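Local coordinates for glycoside hydrolase 15-related protein (Kribbella flavida, PDB 5Z3E) that hydrolyses the alpha-1,6-glucosidic linkage of isomaltose from the non-reducing end, giving beta-D-glucose and D-glucose during intracellular breakdown of a starch-derived cyclic tetrasaccharide, at residues H39-H44 with G386-L391; E122-E127 with W189-Y194; P131-F136 with D140-W145. The protein carries 1 engineered substitution. One frame throughout, in Å; residues are numbered along the deposited sequence.

Overall arrangement
Contact 1 is a buried, apolar helix pair that brings a helix near the N-terminus against the last long helix of the chain. Contacts 2 and 3 belong to loops on the catalytic side, with centres about 15 Å apart, whereas contact 1 lies about 36 Å from contact 2 and about 28 Å from contact 3 between centres. The chemistry follows the place: a methyl group over a tyrosine face in contact 1, an arginine gripping two oxygens at the surface in contact 2, and backbone, serine and water bonds in the partly buried turn of contact 3. The loop contacts touch each other, Tyr194 OH lying 2.9 Å from Trp145 O, probably a hydrogen bond.

Contact 1 of 3, residues H39-H44 with G386-L391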
loop_
_atom_site.group_PDB
_atom_site.type_symbol
_atom_site.label_atom_id
_atom_site.label_comp_id
_atom_site.label_asym_id
_atom_site.label_seq_id
_atom_site.Cartn_x
_atom_site.Cartn_y
_atom_site.Cartn_z
ATOM N N HIS A 39 -11.310 -17.224 -11.291
ATOM C CA HIS A 39 -12.597 -16.604 -11.012
ATOM C C HIS A 39 -13.053 -16.956 -9.617
ATOM O O HIS A 39 -13.552 -16.090 -8.876
ATOM C CB HIS A 39 -13.629 -17.082 -12.011
ATOM C CG HIS A 39 -13.487 -16.479 -13.369
ATOM N ND1 HIS A 39 -14.018 -17.078 -14.479
ATOM C CD2 HIS A 39 -12.942 -15.334 -13.797
ATOM C CE1 HIS A 39 -13.791 -16.323 -15.544
ATOM N NE2 HIS A 39 -13.123 -15.265 -15.162
ATOM N N GLU A 40 -12.901 -18.205 -9.209
ATOM C CA GLU A 40 -13.297 -18.606 -7.873
ATOM C C GLU A 40 -12.486 -17.889 -6.788
ATOM O O GLU A 40 -13.048 -17.445 -5.790
ATOM C CB GLU A 40 -13.186 -20.128 -7.721
ATOM C CG GLU A 40 -13.382 -20.581 -6.304
ATOM C CD GLU A 40 -14.679 -20.195 -5.629
ATOM O OE1 GLU A 40 -15.674 -19.788 -6.317
ATOM O OE2 GLU A 40 -14.725 -20.360 -4.358
ATOM N N LEU A 41 -11.185 -17.752 -7.005
ATOM C CA LEU A 41 -10.365 -17.039 -6.032
ATOM C C LEU A 41 -10.744 -15.556 -5.980
ATOM O O LEU A 41 -10.665 -14.945 -4.926
ATOM C CB LEU A 41 -8.894 -17.212 -6.382
ATOM C CG LEU A 41 -7.862 -16.578 -5.462
ATOM C CD1 LEU A 41 -8.085 -16.936 -3.990
ATOM C CD2 LEU A 41 -6.467 -16.992 -5.887
ATOM N N ALA A 42 -11.176 -14.980 -7.091
ATOM C CA ALA A 42 -11.659 -13.596 -7.067
ATOM C C ALA A 42 -12.939 -13.495 -6.250
ATOM O O ALA A 42 -13.082 -12.594 -5.417
ATOM C CB ALA A 42 -11.851 -13.065 -8.475
ATOM N N ARG A 43 -13.897 -14.387 -6.489
ATOM C CA ARG A 43 -15.146 -14.374 -5.735
ATOM C C ARG A 43 -14.854 -14.548 -4.258
ATOM O O ARG A 43 -15.383 -13.830 -3.414
ATOM C CB ARG A 43 -16.072 -15.514 -6.262
ATOM C CG ARG A 43 -17.383 -15.506 -5.648
ATOM C CD ARG A 43 -17.999 -16.914 -5.638
ATOM N NE ARG A 43 -17.224 -17.863 -4.817
ATOM C CZ ARG A 43 -17.092 -17.810 -3.480
ATOM N NH1 ARG A 43 -17.743 -16.926 -2.751
ATOM N NH2 ARG A 43 -16.318 -18.693 -2.870
ATOM N N HIS A 44 -14.001 -15.516 -3.913
ATOM C CA HIS A 44 -13.650 -15.742 -2.532
ATOM C C HIS A 44 -12.950 -14.533 -1.928
ATOM O O HIS A 44 -13.177 -14.212 -0.763
ATOM C CB HIS A 44 -12.764 -16.990 -2.390
ATOM C CG HIS A 44 -12.274 -17.217 -1.006
ATOM N ND1 HIS A 44 -13.104 -17.636 0.025
ATOM C CD2 HIS A 44 -11.060 -17.007 -0.446
ATOM C CE1 HIS A 44 -12.409 -17.689 1.142
ATOM N NE2 HIS A 44 -11.169 -17.325 0.888
ATOM N N GLY A 386 -6.876 -8.137 -1.591
ATOM C CA GLY A 386 -7.085 -6.910 -2.332
ATOM C C GLY A 386 -6.185 -6.800 -3.540
ATOM O O GLY A 386 -6.628 -6.401 -4.618
ATOM N N MET A 387 -4.916 -7.136 -3.357
ATOM C CA MET A 387 -3.972 -7.077 -4.459
ATOM C C MET A 387 -4.275 -8.110 -5.539
ATOM O O MET A 387 -4.101 -7.846 -6.730
ATOM C CB MET A 387 -2.533 -7.262 -3.984
ATOM C CG MET A 387 -2.010 -6.247 -3.075
ATOM S SD MET A 387 -2.040 -4.525 -3.768
ATOM C CE MET A 387 -0.813 -4.649 -4.997
ATOM N N TYR A 388 -4.725 -9.296 -5.130
ATOM C CA TYR A 388 -5.161 -10.295 -6.102
ATOM C C TYR A 388 -6.285 -9.729 -6.975
ATOM O O TYR A 388 -6.256 -9.853 -8.214
ATOM C CB TYR A 388 -5.633 -11.568 -5.390
ATOM C CG TYR A 388 -6.146 -12.578 -6.382
ATOM C CD1 TYR A 388 -5.273 -13.387 -7.069
ATOM C CD2 TYR A 388 -7.504 -12.665 -6.670
ATOM C CE1 TYR A 388 -5.744 -14.271 -8.024
ATOM C CE2 TYR A 388 -7.977 -13.518 -7.622
ATOM C CZ TYR A 388 -7.120 -14.347 -8.279
ATOM O OH TYR A 388 -7.562 -15.212 -9.262
ATOM N N LEU A 389 -7.268 -9.090 -6.337
ATOM C CA LEU A 389 -8.356 -8.486 -7.089
ATOM C C LEU A 389 -7.871 -7.434 -8.067
ATOM O O LEU A 389 -8.365 -7.360 -9.200
ATOM C CB LEU A 389 -9.407 -7.907 -6.151
ATOM C CG LEU A 389 -10.237 -8.939 -5.391
ATOM C CD1 LEU A 389 -11.156 -8.228 -4.430
ATOM C CD2 LEU A 389 -11.057 -9.807 -6.367
ATOM N N ILE A 390 -6.929 -6.589 -7.656
ATOM C CA ILE A 390 -6.395 -5.575 -8.549
ATOM C C ILE A 390 -5.741 -6.219 -9.763
ATOM O O ILE A 390 -6.001 -5.826 -10.893
ATOM C CB ILE A 390 -5.427 -4.626 -7.818
ATOM C CG1 ILE A 390 -6.149 -3.838 -6.732
ATOM C CG2 ILE A 390 -4.763 -3.692 -8.821
ATOM C CD1 ILE A 390 -5.241 -3.048 -5.807
ATOM N N LEU A 391 -4.855 -7.187 -9.538
ATOM C CA LEU A 391 -4.142 -7.782 -10.656
ATOM C C LEU A 391 -5.111 -8.552 -11.584
ATOM O O LEU A 391 -5.017 -8.467 -12.810
ATOM C CB LEU A 391 -3.022 -8.682 -10.150
ATOM C CG LEU A 391 -2.213 -9.393 -11.243
ATOM C CD1 LEU A 391 -1.703 -8.441 -12.289
ATOM C CD2 LEU A 391 -1.087 -10.189 -10.601
#
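Leu41 lays its CD2 methyl over one face of the Tyr388 ring, and this CH-pi contact is the most intimate meeting of the two helices. CD2 stands 3.8 Å from the centroid of the Tyr388 ring, 24° off the ring normal, displaced toward the rim so that the closest ring atom is Tyr388 CE1 at 3.5 Å. Leu41 CG follows, 3.7 Å from Tyr388 CZ. With CG anti to its own backbone N (chi1 177°), the Tyr388 ring reaches across to the other helix.

The remaining apolar packing centres on Ala42. Its CB lies in the ring plane at the edge, 4.0 Å from Tyr388 CE2, and equally far from Leu389 CD2. That leucine methyl also rests 3.6 Å from Ala42 O. Consistent with the small side chain of Ala42, its CA lies 6.1 Å from Leu389 CA, the nearest CA pair.

The polar end of Tyr388 is satisfied outside the two segments: its OH is hydrogen-bonded to Leu38 O, on the helix it packs against.

The helical segments approach to 9.6 Å between axes and cross at -132°, with roughly opposed directions, slightly nearer to perpendicular than to antiparallel. Helix 333-344 adds Leu340 and Ile343 against Tyr388 and Ala344 against Leu41, while Tyr87 of helix 74-87 and Leu398 of the C-terminal tail pack on Leu389, placing the pair within the mainly helical family 15 fold.

Contact 2 of 3, residues E122-E127 with W189-Y194; sequences EVPSNE and WDRPCY
Arg191 reaches from 189-194 to the loop 122-127 and meets two of its oxygens with all three guanidinium nitrogens. From CB the chain leaves with CG anti to the backbone N (chi1 -171°) and stays extended through CG and CD to NE, so that the flat end group is delivered at full length. NE donates to Asn126 OD1 at 3.2 Å, a bent bond that arrives nearly along the C=O axis. CZ follows, with NH2 shared between the two acceptors: Arg191 NH2 to Asn126 OD1 is 2.8 Å and straight, 166°, and Arg191 NH2 to Pro124 O is also 2.8 Å. NH1 closes the second fork on Pro124 O at 3.0 Å, while Val123 CG1 lies 3.5 Å from the same NH1.

Both oxygens sit in the guanidinium plane, the side-chain amide being gripped side-on and the proline carbonyl end-on; the Asn126 amide plane is turned 43° from it. Between these acceptors the loop makes an ST turn, Ser125 OG accepting from Glu127 N, at the start of a short 3-10 segment. Replacing Arg191 by a leucine would probably leave Pro124 O and Asn126 OD1 without these donors and the asparagine amide less firmly fixed in rotation.

The other end of that amide is held too: Asn126 ND2 donates to a water, 2.9 Å away, which in turn donates to Pro192 O. Phe148 packs on both Asn126 and Arg191, and Ser125 lies about 4 Å, side chain to side chain, from Trp145, by similarity a substrate-binding residue.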
loop_
_atom_site.group_PDB
_atom_site.type_symbol
_atom_site.label_atom_id
_atom_site.label_comp_id
_atom_site.label_asym_id
_atom_site.label_seq_id
_atom_site.Cartn_x
_atom_site.Cartn_y
_atom_site.Cartn_z
ATOM N N GLU A 122 9.031 24.484 16.705
ATOM C CA GLU A 122 9.052 23.426 17.711
ATOM C C GLU A 122 8.578 22.144 17.055
ATOM O O GLU A 122 7.426 21.706 17.244
ATOM C CB GLU A 122 8.198 23.818 18.921
ATOM C CG GLU A 122 8.730 25.024 19.630
ATOM C CD GLU A 122 7.842 25.622 20.688
ATOM O OE1 GLU A 122 6.683 25.174 20.878
ATOM O OE2 GLU A 122 8.352 26.649 21.277
ATOM N N VAL A 123 9.428 21.554 16.209
ATOM C CA VAL A 123 8.989 20.456 15.379
ATOM C C VAL A 123 8.609 19.269 16.271
ATOM O O VAL A 123 9.390 18.880 17.149
ATOM C CB VAL A 123 10.044 20.065 14.379
ATOM C CG1 VAL A 123 9.603 18.845 13.569
ATOM C CG2 VAL A 123 10.356 21.245 13.438
ATOM N N PRO A 124 7.437 18.685 16.074
ATOM C CA PRO A 124 7.018 17.598 16.946
ATOM C C PRO A 124 7.910 16.386 16.794
ATOM O O PRO A 124 8.368 16.079 15.679
ATOM C CB PRO A 124 5.585 17.278 16.496
ATOM C CG PRO A 124 5.436 17.948 15.297
ATOM C CD PRO A 124 6.337 19.077 15.146
ATOM N N SER A 125 8.072 15.666 17.882
ATOM C CA SER A 125 8.716 14.373 17.863
ATOM C C SER A 125 7.845 13.330 17.187
ATOM O O SER A 125 6.602 13.463 17.160
ATOM C CB SER A 125 8.946 13.938 19.313
ATOM O OG SER A 125 9.344 12.573 19.385
ATOM N N ASN A 126 8.460 12.265 16.718
ATOM C CA ASN A 126 7.714 11.120 16.204
ATOM C C ASN A 126 6.656 10.648 17.195
ATOM O O ASN A 126 5.605 10.156 16.778
ATOM C CB ASN A 126 8.643 9.973 15.880
ATOM C CG ASN A 126 9.456 10.184 14.635
ATOM O OD1 ASN A 126 9.255 11.163 13.910
ATOM N ND2 ASN A 126 10.351 9.286 14.384
ATOM N N GLU A 127 6.902 10.795 18.500
ATOM C CA GLU A 127 5.927 10.314 19.484
ATOM C C GLU A 127 4.585 11.046 19.426
ATOM O O GLU A 127 3.589 10.539 19.916
ATOM C CB GLU A 127 6.488 10.347 20.900
ATOM C CG GLU A 127 6.755 11.727 21.464
ATOM C CD GLU A 127 7.119 11.728 22.928
ATOM O OE1 GLU A 127 7.079 10.652 23.570
ATOM O OE2 GLU A 127 7.456 12.814 23.447
ATOM N N TRP A 189 5.866 15.486 4.460
ATOM C CA TRP A 189 6.280 14.562 3.423
ATOM C C TRP A 189 7.774 14.270 3.427
ATOM O O TRP A 189 8.170 13.175 3.032
ATOM C CB TRP A 189 5.859 15.067 2.063
ATOM C CG TRP A 189 6.586 16.264 1.657
ATOM C CD1 TRP A 189 6.242 17.569 1.894
ATOM C CD2 TRP A 189 7.822 16.300 0.933
ATOM N NE1 TRP A 189 7.176 18.405 1.354
ATOM C CE2 TRP A 189 8.156 17.634 0.766
ATOM C CE3 TRP A 189 8.686 15.315 0.424
ATOM C CZ2 TRP A 189 9.316 18.030 0.055
ATOM C CZ3 TRP A 189 9.824 15.678 -0.234
ATOM C CH2 TRP A 189 10.132 17.018 -0.388
ATOM N N ASP A 190 8.593 15.239 3.826
ATOM C CA ASP A 190 10.033 15.141 3.719
ATOM C C ASP A 190 10.694 14.670 5.002
ATOM O O ASP A 190 11.932 14.645 5.086
ATOM C CB ASP A 190 10.657 16.433 3.258
ATOM C CG ASP A 190 10.447 17.570 4.200
ATOM O OD1 ASP A 190 9.549 17.525 5.036
ATOM O OD2 ASP A 190 11.255 18.569 4.064
ATOM N N ARG A 191 9.908 14.241 5.971
ATOM C CA ARG A 191 10.419 13.751 7.232
ATOM C C ARG A 191 10.830 12.281 7.123
ATOM O O ARG A 191 10.110 11.481 6.548
ATOM C CB ARG A 191 9.282 13.858 8.253
ATOM C CG ARG A 191 9.637 13.615 9.637
ATOM C CD ARG A 191 8.405 13.875 10.499
ATOM N NE ARG A 191 8.631 13.534 11.854
ATOM C CZ ARG A 191 8.533 14.366 12.881
ATOM N NH1 ARG A 191 8.261 15.675 12.704
ATOM N NH2 ARG A 191 8.670 13.869 14.035
ATOM N N PRO A 192 11.974 11.904 7.729
ATOM C CA PRO A 192 12.304 10.485 7.888
ATOM C C PRO A 192 11.180 9.747 8.612
ATOM O O PRO A 192 10.525 10.302 9.503
ATOM C CB PRO A 192 13.593 10.515 8.720
ATOM C CG PRO A 192 14.236 11.862 8.411
ATOM C CD PRO A 192 13.045 12.783 8.251
ATOM N N CYS A 193 10.969 8.484 8.264
ATOM C CA CYS A 193 10.031 7.678 9.006
ATOM C C CYS A 193 10.350 6.210 8.758
ATOM O O CYS A 193 11.188 5.871 7.918
ATOM C CB CYS A 193 8.579 8.014 8.654
ATOM S SG CYS A 193 8.051 7.553 6.987
ATOM N N TYR A 194 9.681 5.314 9.486
ATOM C CA TYR A 194 9.841 3.892 9.209
ATOM C C TYR A 194 9.249 3.580 7.828
ATOM O O TYR A 194 8.276 4.209 7.396
ATOM C CB TYR A 194 9.127 3.042 10.260
ATOM C CG TYR A 194 9.668 3.131 11.681
ATOM C CD1 TYR A 194 9.167 4.078 12.572
ATOM C CD2 TYR A 194 10.621 2.272 12.160
ATOM C CE1 TYR A 194 9.591 4.163 13.887
ATOM C CE2 TYR A 194 11.051 2.357 13.538
ATOM C CZ TYR A 194 10.511 3.312 14.348
ATOM O OH TYR A 194 10.933 3.372 15.667
HETATM O O HOH W 1 11.781 9.728 11.857
#

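Contact 3 of 3, residues P131-F136 with D140-W145; sequences PTRFTF and DGSDPW
Ser142 turns its hydroxyl back onto Arg133, with OG between its own backbone N and carbonyl carbon (chi1 60°). There OG accepts from Arg133 N at 3.3 Å and lies 3.4 Å from Arg133 CB. The same OG accepts from a water, 2.9 Å away, that also receives the N-H of Thr132, and it is hydrogen-bonded to Asp147. Arg133 runs extended from CG to NE past Ser142 CB, and its NH1 ends on Ala67 O.

The side chains of Asp140 and Pro131 cross at about a right angle. In Asp140, CG lies anti to the carbonyl carbon (chi1 -69°), which brings Asp140 OD1 to 3.2 Å from Pro131 CG; the charge is met by Arg107 in a salt bridge.

Between these side chains Gly141 N donates to Arg133 O at 2.8 Å. Glycine suits this spot, since a beta carbon would come only 3.1 Å from Arg133 CB.

Phe134 and Asp140 form a single beta bridge that joins the two ends of a five-residue loop. From it the chain runs to Asp143, whose OD1 accepts from Trp145 N at the N-cap position before the short, weakly bonded helix that carries that tryptophan, by similarity a substrate-binding residue of this family 15 active site.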
loop_
_atom_site.group_PDB
_atom_site.type_symbol
_atom_site.label_atom_id
_atom_site.label_comp_id
_atom_site.label_asym_id
_atom_site.label_seq_id
_atom_site.Cartn_x
_atom_site.Cartn_y
_atom_site.Cartn_z
ATOM N N PRO A 131 -0.987 8.156 14.018
ATOM C CA PRO A 131 -0.591 6.758 14.227
ATOM C C PRO A 131 -0.518 5.937 12.948
ATOM O O PRO A 131 -0.987 6.347 11.870
ATOM C CB PRO A 131 -1.675 6.221 15.149
ATOM C CG PRO A 131 -2.877 6.981 14.682
ATOM C CD PRO A 131 -2.373 8.390 14.442
ATOM N N THR A 132 0.047 4.754 13.133
ATOM C CA THR A 132 0.100 3.704 12.130
ATOM C C THR A 132 -1.052 2.722 12.346
ATOM O O THR A 132 -1.920 2.576 11.490
ATOM C CB THR A 132 1.464 3.038 12.187
ATOM O OG1 THR A 132 2.398 4.029 11.763
ATOM C CG2 THR A 132 1.531 1.808 11.306
ATOM N N ARG A 133 -1.118 2.059 13.485
ATOM C CA ARG A 133 -2.262 1.191 13.762
ATOM C C ARG A 133 -3.421 2.001 14.274
ATOM O O ARG A 133 -3.229 2.852 15.155
ATOM C CB ARG A 133 -1.924 0.115 14.803
ATOM C CG ARG A 133 -0.796 -0.804 14.409
ATOM C CD ARG A 133 -0.730 -1.988 15.338
ATOM N NE ARG A 133 0.494 -2.746 15.153
ATOM C CZ ARG A 133 0.664 -3.984 15.599
ATOM N NH1 ARG A 133 -0.282 -4.572 16.310
ATOM N NH2 ARG A 133 1.741 -4.625 15.283
ATOM N N PHE A 134 -4.618 1.697 13.794
ATOM C CA PHE A 134 -5.873 2.240 14.337
ATOM C C PHE A 134 -6.681 1.105 14.911
ATOM O O PHE A 134 -6.767 0.013 14.333
ATOM C CB PHE A 134 -6.693 2.912 13.244
ATOM C CG PHE A 134 -6.138 4.209 12.777
ATOM C CD1 PHE A 134 -6.433 5.361 13.461
ATOM C CD2 PHE A 134 -5.286 4.291 11.668
ATOM C CE1 PHE A 134 -5.938 6.584 13.034
ATOM C CE2 PHE A 134 -4.788 5.511 11.250
ATOM C CZ PHE A 134 -5.139 6.651 11.927
ATOM N N THR A 135 -7.337 1.375 16.029
ATOM C CA THR A 135 -8.400 0.509 16.484
ATOM C C THR A 135 -9.631 0.756 15.606
ATOM O O THR A 135 -9.732 1.758 14.889
ATOM C CB THR A 135 -8.739 0.821 17.970
ATOM O OG1 THR A 135 -9.256 2.147 18.059
ATOM C CG2 THR A 135 -7.507 0.680 18.853
ATOM N N PHE A 136 -10.621 -0.135 15.675
ATOM C CA PHE A 136 -11.778 -0.005 14.817
ATOM C C PHE A 136 -12.650 1.186 15.194
ATOM O O PHE A 136 -13.421 1.653 14.354
ATOM C CB PHE A 136 -12.580 -1.304 14.771
ATOM C CG PHE A 136 -11.807 -2.498 14.262
ATOM C CD1 PHE A 136 -10.775 -2.398 13.345
ATOM C CD2 PHE A 136 -12.128 -3.785 14.726
ATOM C CE1 PHE A 136 -10.063 -3.523 12.926
ATOM C CE2 PHE A 136 -11.397 -4.911 14.288
ATOM C CZ PHE A 136 -10.393 -4.775 13.407
ATOM N N ASP A 140 -5.551 5.487 18.485
ATOM C CA ASP A 140 -4.227 4.969 18.224
ATOM C C ASP A 140 -4.188 3.524 18.719
ATOM O O ASP A 140 -4.507 3.243 19.874
ATOM C CB ASP A 140 -3.142 5.738 18.978
ATOM C CG ASP A 140 -2.919 7.150 18.480
ATOM O OD1 ASP A 140 -3.720 7.652 17.697
ATOM O OD2 ASP A 140 -1.929 7.742 18.893
ATOM N N GLY A 141 -3.728 2.644 17.859
ATOM C CA GLY A 141 -3.529 1.254 18.223
ATOM C C GLY A 141 -2.094 0.891 18.552
ATOM O O GLY A 141 -1.836 -0.235 18.955
ATOM N N SER A 142 -1.179 1.845 18.351
ATOM C CA SER A 142 0.224 1.628 18.576
ATOM C C SER A 142 0.850 2.999 18.815
ATOM O O SER A 142 0.247 4.040 18.523
ATOM C CB SER A 142 0.868 0.967 17.347
ATOM O OG SER A 142 0.705 1.798 16.216
ATOM N N ASP A 143 2.068 2.993 19.334
ATOM C CA ASP A 143 2.804 4.191 19.681
ATOM C C ASP A 143 3.680 4.603 18.507
ATOM O O ASP A 143 4.599 3.860 18.120
ATOM C CB ASP A 143 3.684 3.868 20.875
ATOM C CG ASP A 143 4.512 5.033 21.366
ATOM O OD1 ASP A 143 4.633 6.089 20.699
ATOM O OD2 ASP A 143 5.104 4.862 22.449
ATOM N N PRO A 144 3.457 5.803 17.910
ATOM C CA PRO A 144 4.215 6.176 16.723
ATOM C C PRO A 144 5.698 6.384 16.979
ATOM O O PRO A 144 6.460 6.399 16.026
ATOM C CB PRO A 144 3.546 7.457 16.225
ATOM C CG PRO A 144 2.870 8.003 17.381
ATOM C CD PRO A 144 2.428 6.806 18.229
ATOM N N TRP A 145 6.160 6.482 18.229
ATOM C CA TRP A 145 7.598 6.452 18.408
ATOM C C TRP A 145 8.194 5.195 17.751
ATOM O O TRP A 145 9.292 5.239 17.175
ATOM C CB TRP A 145 7.996 6.507 19.898
ATOM C CG TRP A 145 9.465 6.470 20.047
ATOM C CD1 TRP A 145 10.251 5.403 20.355
ATOM C CD2 TRP A 145 10.369 7.523 19.705
ATOM N NE1 TRP A 145 11.576 5.718 20.236
ATOM C CE2 TRP A 145 11.691 7.024 19.823
ATOM C CE3 TRP A 145 10.207 8.846 19.274
ATOM C CZ2 TRP A 145 12.807 7.790 19.542
ATOM C CZ3 TRP A 145 11.318 9.601 18.974
ATOM C CH2 TRP A 145 12.599 9.075 19.112
HETATM O O HOH W 2 1.358 4.587 15.594
#